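Local structure of xylulose kinase (2ITM) at residues A[7-12]-A[31-36]; A[75-80]-A[232-237]; A[99-104]-A[129-134]; A[148-153]-A[198-203]; A[256-261]-A[286-291]. The protein catalyses the ATP-dependent phosphorylation of D-xylulose to D-xylulose 5-phosphate, and phosphorylates 1-deoxy-D-xylulose less efficiently, as a homodimeric sugar kinase of the FGGY family. One frame throughout, in Å; residues are numbered along the deposited sequence.

Contact 1 (A[7-12]-A[31-36]); sequences LGTSGV and LTVSRP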
# COMPACT_ATOMS: atom_id res chain seq x y z
N LEU A 7 -22.14 -26.85 16.36
CA LEU A 7 -22.60 -26.47 15.04
C LEU A 7 -21.97 -25.16 14.64
O LEU A 7 -22.45 -24.09 14.98
CB LEU A 7 -24.13 -26.34 15.05
CG LEU A 7 -24.92 -26.76 13.84
CD1 LEU A 7 -26.26 -26.10 13.81
CD2 LEU A 7 -24.18 -26.48 12.58
N GLY A 8 -20.87 -25.26 13.91
CA GLY A 8 -20.21 -24.10 13.38
C GLY A 8 -20.80 -23.65 12.07
O GLY A 8 -21.84 -24.13 11.65
N THR A 9 -20.13 -22.71 11.43
CA THR A 9 -20.52 -22.27 10.11
C THR A 9 -19.92 -23.17 9.02
O THR A 9 -20.58 -23.49 8.06
CB THR A 9 -20.14 -20.81 9.88
OG1 THR A 9 -20.44 -20.05 11.04
CG2 THR A 9 -21.04 -20.20 8.86
N SER A 10 -18.68 -23.57 9.21
CA SER A 10 -17.95 -24.25 8.16
C SER A 10 -17.85 -25.73 8.42
O SER A 10 -17.30 -26.45 7.61
CB SER A 10 -16.56 -23.67 8.02
OG SER A 10 -15.81 -23.90 9.16
N GLY A 11 -18.39 -26.16 9.55
CA GLY A 11 -18.55 -27.56 9.86
C GLY A 11 -19.17 -27.85 11.22
O GLY A 11 -19.37 -26.96 12.02
N VAL A 12 -19.47 -29.12 11.47
CA VAL A 12 -19.77 -29.59 12.81
C VAL A 12 -18.66 -30.39 13.46
O VAL A 12 -17.98 -31.18 12.83
CB VAL A 12 -21.07 -30.37 12.90
CG1 VAL A 12 -22.22 -29.55 12.41
CG2 VAL A 12 -20.99 -31.67 12.14
N LEU A 31 -19.27 -28.35 6.22
CA LEU A 31 -20.51 -27.73 5.81
C LEU A 31 -20.23 -26.74 4.68
O LEU A 31 -19.25 -26.02 4.72
CB LEU A 31 -21.09 -26.96 6.99
CG LEU A 31 -22.42 -27.31 7.64
CD1 LEU A 31 -22.89 -28.69 7.37
CD2 LEU A 31 -22.38 -27.03 9.10
N THR A 32 -21.11 -26.68 3.69
CA THR A 32 -21.05 -25.57 2.73
C THR A 32 -21.91 -24.38 3.13
O THR A 32 -22.82 -24.50 3.92
CB THR A 32 -21.41 -26.02 1.31
OG1 THR A 32 -22.73 -26.54 1.29
CG2 THR A 32 -20.56 -27.19 0.88
N VAL A 33 -21.60 -23.24 2.55
CA VAL A 33 -22.43 -22.05 2.68
C VAL A 33 -22.87 -21.61 1.30
O VAL A 33 -22.17 -21.82 0.31
CB VAL A 33 -21.65 -20.90 3.31
CG1 VAL A 33 -22.53 -19.69 3.48
CG2 VAL A 33 -21.05 -21.33 4.62
N SER A 34 -24.05 -21.02 1.24
CA SER A 34 -24.64 -20.66 -0.03
C SER A 34 -24.91 -19.16 -0.08
O SER A 34 -25.50 -18.60 0.82
CB SER A 34 -25.91 -21.47 -0.26
OG SER A 34 -26.84 -20.74 -1.03
N ARG A 35 -24.43 -18.54 -1.15
CA ARG A 35 -24.49 -17.11 -1.32
C ARG A 35 -25.21 -16.74 -2.61
O ARG A 35 -24.57 -16.36 -3.57
CB ARG A 35 -23.08 -16.52 -1.36
CG ARG A 35 -22.16 -16.85 -0.22
CD ARG A 35 -21.20 -15.74 0.08
NE ARG A 35 -19.84 -16.16 0.37
CZ ARG A 35 -18.78 -15.35 0.34
NH1 ARG A 35 -18.92 -14.07 0.02
NH2 ARG A 35 -17.58 -15.82 0.63
N PRO A 36 -26.51 -16.85 -2.61
CA PRO A 36 -27.28 -16.64 -3.84
C PRO A 36 -27.19 -15.22 -4.36
O PRO A 36 -27.38 -14.98 -5.54
CB PRO A 36 -28.71 -16.92 -3.39
CG PRO A 36 -28.59 -17.61 -2.14
CD PRO A 36 -27.39 -17.12 -1.47
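L31 packs its side chain against the glycine-rich turn of residues 7-12, which joins strands 2-7 and 11-17 of the actin-like ATPase fold and probably corresponds to the phosphate-1 loop of that superfamily. Its CB rests 3.7 Å from T9 O. From there a first torsion of -116°, away from any staggered value, carries the rest of the chain in among L7, G8 and V12. The branch CD2 does the touching: it is 3.9 Å from G8 O, 4.0 Å from L7 CD2 and 4.2 Å from V12 CG1, so the branched end of leucine sets one methyl among three apolar or backbone neighbours. The side chains of L7 and L31 cross at about a right angle, and Q47 and A51 of helix 45-62 also touch L31. The backbone adds a bond from L31 N to S10 O, 3.1 Å long, with the donor 59° out of the carbonyl plane. Glycine suits position 8 because a CB there would collide with G11 O, the acceptor for the G8 amide. T9 turns its hydroxyl to W96 NE1 instead of the second segment; its carbonyl oxygen, T9 O, lies 4.1 Å from V33 CG2.

Contact 2 (A[75-80]-A[232-237]); sequences GQMHGA and GDNAAG. With XUL (D-xylulose), chain C.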
# COMPACT_ATOMS: atom_id res chain seq x y z
N GLY A 75 -23.45 -23.57 19.11
CA GLY A 75 -23.80 -23.17 17.77
C GLY A 75 -23.42 -21.76 17.36
O GLY A 75 -23.41 -20.84 18.16
N GLN A 76 -23.11 -21.62 16.08
CA GLN A 76 -23.13 -20.34 15.42
C GLN A 76 -24.36 -19.53 15.80
O GLN A 76 -25.48 -20.00 15.73
CB GLN A 76 -23.03 -20.51 13.89
CG GLN A 76 -24.19 -21.26 13.27
CD GLN A 76 -24.27 -21.11 11.76
OE1 GLN A 76 -24.53 -20.04 11.26
NE2 GLN A 76 -24.06 -22.20 11.06
N MET A 77 -24.13 -18.30 16.22
CA MET A 77 -25.16 -17.49 16.83
C MET A 77 -26.03 -16.81 15.77
O MET A 77 -25.65 -16.74 14.62
CB MET A 77 -24.53 -16.46 17.76
CG MET A 77 -23.59 -17.05 18.82
SD MET A 77 -22.63 -15.83 19.70
CE MET A 77 -23.89 -15.11 20.68
N HIS A 78 -27.20 -16.34 16.17
CA HIS A 78 -27.95 -15.35 15.40
C HIS A 78 -28.61 -15.80 14.09
O HIS A 78 -29.21 -15.00 13.41
CB HIS A 78 -27.04 -14.24 14.91
CG HIS A 78 -26.23 -13.59 15.98
ND1 HIS A 78 -26.80 -13.02 17.09
CD2 HIS A 78 -24.90 -13.42 16.11
CE1 HIS A 78 -25.85 -12.52 17.86
NE2 HIS A 78 -24.69 -12.76 17.29
N GLY A 79 -28.44 -17.07 13.74
CA GLY A 79 -29.01 -17.62 12.52
C GLY A 79 -30.52 -17.72 12.66
O GLY A 79 -31.03 -18.20 13.65
N ALA A 80 -31.23 -17.25 11.65
CA ALA A 80 -32.68 -17.31 11.64
C ALA A 80 -33.24 -18.54 10.93
O ALA A 80 -33.22 -18.63 9.71
CB ALA A 80 -33.26 -16.05 11.08
N GLY A 232 -24.58 -20.23 22.81
CA GLY A 232 -23.93 -19.71 21.63
C GLY A 232 -22.46 -20.06 21.65
O GLY A 232 -21.89 -20.27 22.70
N ASP A 233 -21.86 -20.13 20.47
CA ASP A 233 -20.49 -20.58 20.34
C ASP A 233 -19.47 -19.84 21.19
O ASP A 233 -18.64 -20.45 21.84
CB ASP A 233 -20.05 -20.68 18.87
CG ASP A 233 -20.14 -19.36 18.14
OD1 ASP A 233 -20.45 -18.33 18.75
OD2 ASP A 233 -19.91 -19.27 16.93
N ASN A 234 -19.52 -18.51 21.20
CA ASN A 234 -18.67 -17.74 22.09
C ASN A 234 -18.83 -18.10 23.56
O ASN A 234 -17.87 -18.49 24.20
CB ASN A 234 -18.85 -16.23 21.88
CG ASN A 234 -18.45 -15.79 20.50
OD1 ASN A 234 -17.37 -16.07 20.04
ND2 ASN A 234 -19.32 -15.08 19.83
N ALA A 235 -20.04 -17.99 24.08
CA ALA A 235 -20.29 -18.26 25.49
C ALA A 235 -19.91 -19.68 25.88
O ALA A 235 -19.33 -19.90 26.92
CB ALA A 235 -21.72 -17.97 25.86
N ALA A 236 -20.24 -20.64 25.02
CA ALA A 236 -19.87 -22.03 25.27
C ALA A 236 -18.37 -22.25 25.28
O ALA A 236 -17.85 -22.91 26.15
CB ALA A 236 -20.54 -22.96 24.28
N GLY A 237 -17.69 -21.70 24.29
CA GLY A 237 -16.25 -21.56 24.31
C GLY A 237 -15.68 -21.05 25.62
O GLY A 237 -14.77 -21.63 26.16
C1 XUL C . -21.40 -12.34 17.03
C2 XUL C . -20.26 -13.34 17.03
C3 XUL C . -20.59 -14.79 17.05
C4 XUL C . -20.13 -15.32 15.72
C5 XUL C . -20.74 -16.67 15.38
O1 XUL C . -21.85 -12.08 18.34
O2 XUL C . -19.03 -12.97 16.45
O3 XUL C . -21.99 -14.87 17.07
O4 XUL C . -20.55 -14.36 14.79
O5 XUL C . -21.62 -17.03 16.39
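G75 O receives the amide of D233 across the floor of the sugar cleft, where strands 70-75 and 226-232 of the actin-like ATPase sheet give out and helix 233-241 begins. This bond, D233 N to G75 O, measures 2.9 Å, with the donor 40° out of the carbonyl plane. Next comes Q76, whose CA is 3.7 Å from D233 OD2, while its side chain leads off to G8 and T9, where NE2 makes a weak hydrogen bond with G8 O. M77 serves twice. Its backbone N donates to O5 of xylulose over 2.8 Å at a nearly straight 164°, and its flexible thioether chain runs along the pocket, with M77 CG 3.4 Å from D233 OD1 and M77 SD 3.4 Å from N234 ND2, the M77 and N234 side chains crossing at about a right angle. That chain leaves no room for a CB on residue 232, hence the glycine just ahead of the helix. H78 holds the far end of the sugar: its NE2 is hydrogen-bonded to xylulose O1, which lies at the ring edge, while ND1 is paired with G173 O. D233, inferred to be the proton acceptor, has CG between its backbone N and carbonyl carbon (chi1 60°), which brings the carboxylate to the hydroxyl that is phosphorylated. With an alanine here, O5 would probably keep the M77 amide but lose the group that accepts its hydrogen, leaving that hydroxyl free to turn. In this complex, xylulose O5 donates to D233 OD2 over 2.9 Å.

Contact 3 (A[99-104]-A[129-134]); sequences GRCAQE and APKLLW
K131 NZ is gripped by three carbonyl oxygens, those of H78, I94 and G126, while the root of the same side chain belongs to this contact: K131 CG passes 4.2 Å from C101 SG. The small, weakly polar thiol suits the tight corner at the N-cap of helix 102-111, where C101 SG also meets P130 CB at 3.5 Å. Beside it, W134 offers a broad face to R100. The methylene R100 CD sits over the centre of the six-membered ring, 3.4 Å from its centroid, as a CH-pi contact. A bend at chi3 (62°) then stands the guanidinium on edge, its plane 83° from that of the indole, so that R100 NH1 comes within 3.4 Å of W134 CZ3 and R100 CZ makes a cation-pi contact over the face. Salt bridges to D98 and E42 fix the rotation of this group. E104 takes the indole's rim: E104 OE1 lies in the ring plane, 3.6 Å from W134 CD1, and OE2 is salt-bridged to R137. Nearer its backbone, E104 CG packs 3.7 Å from L133 CB. A serine in place of W134 would probably open a gap between R100 and E104 and deprive R100 CD and the guanidinium of the indole face, leaving W40 as the aromatic partner. An arginine whose methylene covers a tryptophan face thus joins the start of helix 102-111 to helix 128-138 in the N-terminal domain, and K131 ties this helix packing to the loop bearing the substrate-binding H78.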
# COMPACT_ATOMS: atom_id res chain seq x y z
N GLY A 99 -25.64 -10.02 5.41
CA GLY A 99 -25.75 -8.58 5.52
C GLY A 99 -26.84 -7.94 4.71
O GLY A 99 -26.71 -6.80 4.31
N ARG A 100 -27.93 -8.66 4.49
CA ARG A 100 -29.00 -8.19 3.64
C ARG A 100 -29.94 -7.20 4.29
O ARG A 100 -30.68 -6.52 3.60
CB ARG A 100 -29.80 -9.35 3.07
CG ARG A 100 -30.95 -9.80 3.93
CD ARG A 100 -31.70 -10.98 3.39
NE ARG A 100 -30.86 -12.16 3.29
CZ ARG A 100 -31.27 -13.33 2.83
NH1 ARG A 100 -32.52 -13.49 2.42
NH2 ARG A 100 -30.43 -14.35 2.78
N CYS A 101 -29.91 -7.07 5.61
CA CYS A 101 -30.96 -6.32 6.32
C CYS A 101 -30.53 -5.06 7.06
O CYS A 101 -31.10 -4.71 8.07
CB CYS A 101 -31.73 -7.23 7.27
SG CYS A 101 -30.78 -7.81 8.69
N ALA A 102 -29.53 -4.36 6.54
CA ALA A 102 -29.11 -3.10 7.14
C ALA A 102 -30.24 -2.10 7.32
O ALA A 102 -30.35 -1.48 8.37
CB ALA A 102 -28.00 -2.50 6.36
N GLN A 103 -31.07 -1.95 6.31
CA GLN A 103 -32.17 -0.99 6.35
C GLN A 103 -33.10 -1.29 7.51
O GLN A 103 -33.52 -0.40 8.24
CB GLN A 103 -32.95 -1.05 5.04
CG GLN A 103 -33.76 0.19 4.76
CD GLN A 103 -35.22 -0.00 5.00
OE1 GLN A 103 -35.68 -1.11 5.20
NE2 GLN A 103 -35.97 1.09 5.00
N GLU A 104 -33.40 -2.57 7.67
CA GLU A 104 -34.27 -3.05 8.71
C GLU A 104 -33.67 -2.81 10.08
O GLU A 104 -34.40 -2.60 11.04
CB GLU A 104 -34.54 -4.54 8.52
CG GLU A 104 -35.59 -4.84 7.48
CD GLU A 104 -35.07 -4.71 6.06
OE1 GLU A 104 -33.86 -4.75 5.86
OE2 GLU A 104 -35.90 -4.56 5.15
N ALA A 129 -33.42 -10.45 14.76
CA ALA A 129 -34.62 -9.64 14.67
C ALA A 129 -34.82 -8.89 13.35
O ALA A 129 -35.84 -9.00 12.75
CB ALA A 129 -34.70 -8.72 15.84
N PRO A 130 -33.82 -8.14 12.91
CA PRO A 130 -33.92 -7.45 11.64
C PRO A 130 -34.10 -8.39 10.46
O PRO A 130 -34.72 -8.02 9.48
CB PRO A 130 -32.61 -6.69 11.51
CG PRO A 130 -31.71 -7.34 12.42
CD PRO A 130 -32.50 -7.92 13.52
N LYS A 131 -33.55 -9.58 10.54
CA LYS A 131 -33.71 -10.60 9.52
C LYS A 131 -35.18 -10.89 9.28
O LYS A 131 -35.61 -11.08 8.16
CB LYS A 131 -32.99 -11.88 9.88
CG LYS A 131 -31.49 -11.83 9.69
CD LYS A 131 -30.82 -13.07 10.22
CE LYS A 131 -29.36 -12.82 10.50
NZ LYS A 131 -28.72 -13.95 11.19
N LEU A 132 -35.94 -10.91 10.36
CA LEU A 132 -37.35 -11.20 10.27
C LEU A 132 -38.22 -10.08 9.72
O LEU A 132 -39.18 -10.34 9.02
CB LEU A 132 -37.89 -11.76 11.57
CG LEU A 132 -37.74 -13.28 11.45
CD1 LEU A 132 -36.67 -13.79 12.33
CD2 LEU A 132 -39.03 -14.04 11.54
N LEU A 133 -37.87 -8.85 10.05
CA LEU A 133 -38.43 -7.70 9.37
C LEU A 133 -38.20 -7.74 7.87
O LEU A 133 -39.09 -7.46 7.10
CB LEU A 133 -37.89 -6.40 9.96
CG LEU A 133 -38.86 -5.54 10.76
CD1 LEU A 133 -39.04 -6.10 12.14
CD2 LEU A 133 -38.38 -4.12 10.83
N TRP A 134 -36.99 -8.09 7.46
CA TRP A 134 -36.68 -8.23 6.04
C TRP A 134 -37.57 -9.26 5.35
O TRP A 134 -38.14 -8.98 4.30
CB TRP A 134 -35.21 -8.58 5.83
CG TRP A 134 -34.78 -8.60 4.40
CD1 TRP A 134 -34.16 -7.61 3.73
CD2 TRP A 134 -34.94 -9.67 3.46
NE1 TRP A 134 -33.91 -7.98 2.43
CE2 TRP A 134 -34.38 -9.25 2.24
CE3 TRP A 134 -35.49 -10.95 3.52
CZ2 TRP A 134 -34.36 -10.05 1.12
CZ3 TRP A 134 -35.46 -11.74 2.41
CH2 TRP A 134 -34.91 -11.29 1.22

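Contact 4 (A[148-153]-A[198-203]); sequences KVLLPK and QMPALY
L150 and P200 slide past each other in opposite directions, L150 CD2 lying 4.0 Å from P200 CB. One residue earlier, M199 reaches V149 in a different manner: its CB starts out away from strand 148-150, but bends at chi2 (-76°) and chi3 (105°) fold the thioether round until M199 CE comes 4.2 Å from V149 CB. A long, pliable methionine suits that return, and a branched valine offers it a blunt surface; W176 touches both side chains. K148 sends its CB away as well, yet K148 CD curls back to within 3.8 Å of Q198 O, and its amine continues to D197 O while also making a cation-pi contact with F164. Q198 carries its amide off to S195 and I146. The backbones are joined by one hydrogen bond, from V149 N to Q198 O, 3.1 Å long and pointing nearly straight at the carbonyl oxygen. The same acceptor has a CA-H...O contact from K148 CA. Strand 148-150 pairs with strand 81-83 through K148 and L150, so the V149 amide is left to serve this neighbour. P200 then brings CD to 3.6 Å from V149 O. Because proline has no N-H to give that oxygen, the backbone bond is not repeated, and the two segments are held beyond it by apolar packing as the second departs to pair with strand 165-167.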
# COMPACT_ATOMS: atom_id res chain seq x y z
N LYS A 148 -42.57 -20.66 14.16
CA LYS A 148 -41.43 -20.77 15.04
C LYS A 148 -40.17 -20.21 14.37
O LYS A 148 -39.93 -20.42 13.19
CB LYS A 148 -41.20 -22.23 15.43
CG LYS A 148 -41.03 -22.44 16.90
CD LYS A 148 -42.24 -22.00 17.65
CE LYS A 148 -42.72 -23.09 18.55
NZ LYS A 148 -43.73 -22.60 19.48
N VAL A 149 -39.40 -19.49 15.17
CA VAL A 149 -38.07 -19.05 14.80
C VAL A 149 -37.02 -19.67 15.74
O VAL A 149 -37.03 -19.44 16.93
CB VAL A 149 -37.97 -17.51 14.84
CG1 VAL A 149 -36.56 -17.05 14.59
CG2 VAL A 149 -38.92 -16.90 13.86
N LEU A 150 -36.12 -20.45 15.16
CA LEU A 150 -35.10 -21.12 15.94
C LEU A 150 -33.71 -20.70 15.51
O LEU A 150 -33.41 -20.59 14.33
CB LEU A 150 -35.24 -22.63 15.85
CG LEU A 150 -36.51 -23.29 16.36
CD1 LEU A 150 -36.41 -24.77 16.17
CD2 LEU A 150 -36.75 -22.95 17.80
N LEU A 151 -32.85 -20.48 16.49
CA LEU A 151 -31.44 -20.40 16.23
C LEU A 151 -30.91 -21.76 15.76
O LEU A 151 -31.57 -22.76 15.88
CB LEU A 151 -30.71 -19.91 17.48
CG LEU A 151 -31.04 -18.49 17.93
CD1 LEU A 151 -30.69 -18.27 19.37
CD2 LEU A 151 -30.31 -17.49 17.06
N PRO A 152 -29.73 -21.77 15.18
CA PRO A 152 -29.28 -22.93 14.43
C PRO A 152 -29.09 -24.17 15.31
O PRO A 152 -29.56 -25.24 14.95
CB PRO A 152 -27.96 -22.44 13.81
CG PRO A 152 -28.17 -20.98 13.66
CD PRO A 152 -28.93 -20.56 14.85
N LYS A 153 -28.42 -24.03 16.44
CA LYS A 153 -28.20 -25.15 17.33
C LYS A 153 -29.52 -25.65 17.93
O LYS A 153 -29.66 -26.82 18.25
CB LYS A 153 -27.22 -24.78 18.43
CG LYS A 153 -27.88 -24.28 19.68
CD LYS A 153 -26.88 -23.93 20.73
CE LYS A 153 -27.56 -23.65 22.05
NZ LYS A 153 -28.58 -22.59 21.99
N GLN A 198 -44.13 -17.69 19.14
CA GLN A 198 -43.24 -18.00 18.04
C GLN A 198 -41.78 -18.19 18.46
O GLN A 198 -40.94 -18.46 17.64
CB GLN A 198 -43.36 -16.97 16.92
CG GLN A 198 -44.59 -17.13 16.08
CD GLN A 198 -45.08 -15.83 15.54
OE1 GLN A 198 -45.24 -14.87 16.27
NE2 GLN A 198 -45.34 -15.79 14.25
N MET A 199 -41.52 -18.06 19.75
CA MET A 199 -40.20 -18.33 20.32
C MET A 199 -40.13 -19.67 21.05
O MET A 199 -41.12 -20.13 21.59
CB MET A 199 -39.82 -17.24 21.31
CG MET A 199 -39.91 -15.83 20.79
SD MET A 199 -38.57 -15.38 19.70
CE MET A 199 -39.43 -15.42 18.16
N PRO A 200 -38.95 -20.27 21.09
CA PRO A 200 -38.68 -21.39 21.98
C PRO A 200 -38.77 -21.00 23.45
O PRO A 200 -38.68 -19.84 23.78
CB PRO A 200 -37.24 -21.76 21.63
CG PRO A 200 -36.64 -20.51 21.22
CD PRO A 200 -37.71 -19.76 20.50
N ALA A 201 -38.96 -21.99 24.30
CA ALA A 201 -38.74 -21.86 25.73
C ALA A 201 -37.29 -21.55 26.10
O ALA A 201 -36.38 -22.05 25.48
CB ALA A 201 -39.23 -23.09 26.44
N LEU A 202 -37.11 -20.70 27.09
CA LEU A 202 -35.79 -20.27 27.50
C LEU A 202 -35.29 -21.03 28.71
O LEU A 202 -36.04 -21.25 29.64
CB LEU A 202 -35.78 -18.78 27.79
CG LEU A 202 -36.05 -17.84 26.62
CD1 LEU A 202 -36.45 -16.46 27.10
CD2 LEU A 202 -34.87 -17.77 25.69
N TYR A 203 -34.04 -21.41 28.66
CA TYR A 203 -33.39 -22.04 29.80
C TYR A 203 -32.04 -21.39 30.05
O TYR A 203 -31.55 -20.64 29.23
CB TYR A 203 -33.19 -23.53 29.53
CG TYR A 203 -34.46 -24.35 29.44
CD1 TYR A 203 -35.32 -24.20 28.37
CD2 TYR A 203 -34.77 -25.28 30.40
CE1 TYR A 203 -36.47 -24.95 28.28
CE2 TYR A 203 -35.91 -26.04 30.32
CZ TYR A 203 -36.76 -25.87 29.26
OH TYR A 203 -37.90 -26.63 29.18

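Contact 5 (A[256-261]-A[286-291]); sequences SGVYFA and HLMSVM. With XUL (D-xylulose), chain C.
A261 and L287 exchange two backbone hydrogen bonds, the shorter from L287 N to A261 O at 2.9 Å. Y259 and S289 form the next antiparallel hydrogen-bonded pair, with Y259 N 3.0 Å from S289 O. At the far end M291 N donates to G257 O over 3.0 Å, although here the donor stands 67° out of the carbonyl plane. G257 suits this end because a CB would run into M291 O. Between these lie the non-hydrogen-bonded pairs V258-V290 and F260-M288, whose side chains share a face; V258, F260 and M288 there touch helix 233-241. On that side F260, with CG anti to its backbone N (chi1 -172°), lays its ring over H286 in an offset stack, the centroids 4.0 Å apart and the planes inclined by 21°. Its CZ sits above the middle of the imidazole, whereas H286 CD2 falls nearer the rim of the phenyl. M288 bends along the same face beside V258 and brings its methyl, M288 CE, 3.4 Å from O2 of xylulose, an apolar wall for the sugar. On the other face Y259 and S289 meet helix 358-381, where Y259 OH bonds to H381, while A261 and L287 meet the loop at I385. Here Y259 CB packs 3.9 Å from M291 CG. These antiparallel strands form part of the central sheet of the C-terminal actin-like ATPase domain, whose V258/F260/M288 face contributes M288 to the xylulose pocket.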
# COMPACT_ATOMS: atom_id res chain seq x y z
N SER A 256 -10.44 -17.08 14.58
CA SER A 256 -11.45 -16.07 14.80
C SER A 256 -11.16 -15.32 16.07
O SER A 256 -11.09 -15.90 17.14
CB SER A 256 -12.82 -16.71 14.86
OG SER A 256 -13.19 -16.97 16.20
N GLY A 257 -10.97 -14.01 15.96
CA GLY A 257 -10.50 -13.23 17.08
C GLY A 257 -11.64 -12.73 17.93
O GLY A 257 -12.60 -12.19 17.41
N VAL A 258 -11.53 -12.93 19.23
CA VAL A 258 -12.54 -12.47 20.17
C VAL A 258 -11.91 -11.99 21.46
O VAL A 258 -10.95 -12.55 21.93
CB VAL A 258 -13.53 -13.59 20.57
CG1 VAL A 258 -14.80 -13.00 21.09
CG2 VAL A 258 -13.79 -14.51 19.43
N TYR A 259 -12.49 -10.96 22.05
CA TYR A 259 -12.28 -10.68 23.46
C TYR A 259 -13.56 -10.90 24.23
O TYR A 259 -14.57 -10.29 23.94
CB TYR A 259 -11.76 -9.26 23.66
CG TYR A 259 -11.31 -8.91 25.07
CD1 TYR A 259 -10.34 -9.65 25.72
CD2 TYR A 259 -11.84 -7.82 25.73
CE1 TYR A 259 -9.94 -9.32 26.98
CE2 TYR A 259 -11.44 -7.48 27.00
CZ TYR A 259 -10.48 -8.24 27.62
OH TYR A 259 -10.07 -7.92 28.88
N PHE A 260 -13.51 -11.80 25.20
CA PHE A 260 -14.68 -12.22 25.95
C PHE A 260 -14.42 -11.99 27.43
O PHE A 260 -13.43 -12.48 27.96
CB PHE A 260 -14.93 -13.71 25.68
CG PHE A 260 -16.22 -14.22 26.23
CD1 PHE A 260 -17.24 -14.59 25.40
CD2 PHE A 260 -16.38 -14.38 27.58
CE1 PHE A 260 -18.42 -15.07 25.91
CE2 PHE A 260 -17.56 -14.87 28.09
CZ PHE A 260 -18.58 -15.21 27.25
N ALA A 261 -15.27 -11.21 28.06
CA ALA A 261 -15.12 -10.91 29.46
C ALA A 261 -16.43 -11.03 30.20
O ALA A 261 -17.42 -10.41 29.83
CB ALA A 261 -14.54 -9.54 29.63
N HIS A 286 -22.03 -11.25 30.09
CA HIS A 286 -20.74 -11.00 29.47
C HIS A 286 -20.73 -9.92 28.40
O HIS A 286 -21.75 -9.61 27.80
CB HIS A 286 -20.10 -12.27 28.92
CG HIS A 286 -20.57 -12.66 27.56
ND1 HIS A 286 -21.58 -13.57 27.34
CD2 HIS A 286 -20.15 -12.27 26.33
CE1 HIS A 286 -21.76 -13.72 26.05
NE2 HIS A 286 -20.91 -12.94 25.41
N LEU A 287 -19.56 -9.34 28.19
CA LEU A 287 -19.32 -8.46 27.07
C LEU A 287 -18.49 -9.22 26.06
O LEU A 287 -17.77 -10.13 26.40
CB LEU A 287 -18.57 -7.21 27.52
CG LEU A 287 -19.38 -5.98 27.89
CD1 LEU A 287 -20.65 -6.34 28.55
CD2 LEU A 287 -18.58 -5.08 28.78
N MET A 288 -18.62 -8.82 24.81
CA MET A 288 -17.74 -9.35 23.78
C MET A 288 -17.49 -8.38 22.64
O MET A 288 -18.31 -7.51 22.36
CB MET A 288 -18.20 -10.73 23.30
CG MET A 288 -19.02 -10.74 22.04
SD MET A 288 -18.05 -10.41 20.58
CE MET A 288 -18.50 -11.78 19.55
N SER A 289 -16.35 -8.53 22.00
CA SER A 289 -15.99 -7.73 20.86
C SER A 289 -15.20 -8.57 19.88
O SER A 289 -14.28 -9.27 20.26
CB SER A 289 -15.18 -6.52 21.29
OG SER A 289 -14.87 -5.71 20.20
N VAL A 290 -15.57 -8.48 18.61
CA VAL A 290 -14.76 -9.06 17.57
C VAL A 290 -13.39 -8.40 17.56
O VAL A 290 -13.28 -7.20 17.69
CB VAL A 290 -15.42 -9.00 16.20
CG1 VAL A 290 -14.56 -9.65 15.17
CG2 VAL A 290 -16.74 -9.69 16.24
N MET A 291 -12.36 -9.21 17.44
CA MET A 291 -11.01 -8.72 17.38
C MET A 291 -10.34 -9.23 16.13
O MET A 291 -10.83 -10.14 15.50
CB MET A 291 -10.24 -9.16 18.60
CG MET A 291 -10.84 -8.66 19.90
SD MET A 291 -10.71 -6.90 20.12
CE MET A 291 -9.39 -6.82 21.26
C1 XUL C . -21.40 -12.34 17.03
C2 XUL C . -20.26 -13.34 17.03
C3 XUL C . -20.59 -14.79 17.05
C4 XUL C . -20.13 -15.32 15.72
C5 XUL C . -20.74 -16.67 15.38
O1 XUL C . -21.85 -12.08 18.34
O2 XUL C . -19.03 -12.97 16.45
O3 XUL C . -21.99 -14.87 17.07
O4 XUL C . -20.55 -14.36 14.79
O5 XUL C . -21.62 -17.03 16.39

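In the fold
Contacts 1 to 4 all lie in the N-terminal FGGY domain and contact 5 in the C-terminal one. Contact 1 comes first along the chain; segments 75-80 and 232-237 of contact 2 then bracket contacts 3 and 4, and contact 5 follows. Contacts 1 and 2 share the six-stranded sheet through strands 2-7 and 70-75, their centres about 14 Å apart. Contacts 3 and 4, about 19 and 13 Å from contact 2 between centres, touch its substrate-binding loop through K131 and through L151 and P152. Contact 5, its centre about 13 Å from that of contact 2, belongs to the second sheet and touches helix 233-241. Xylulose therefore sits between the two domains, consistent with closure upon binding.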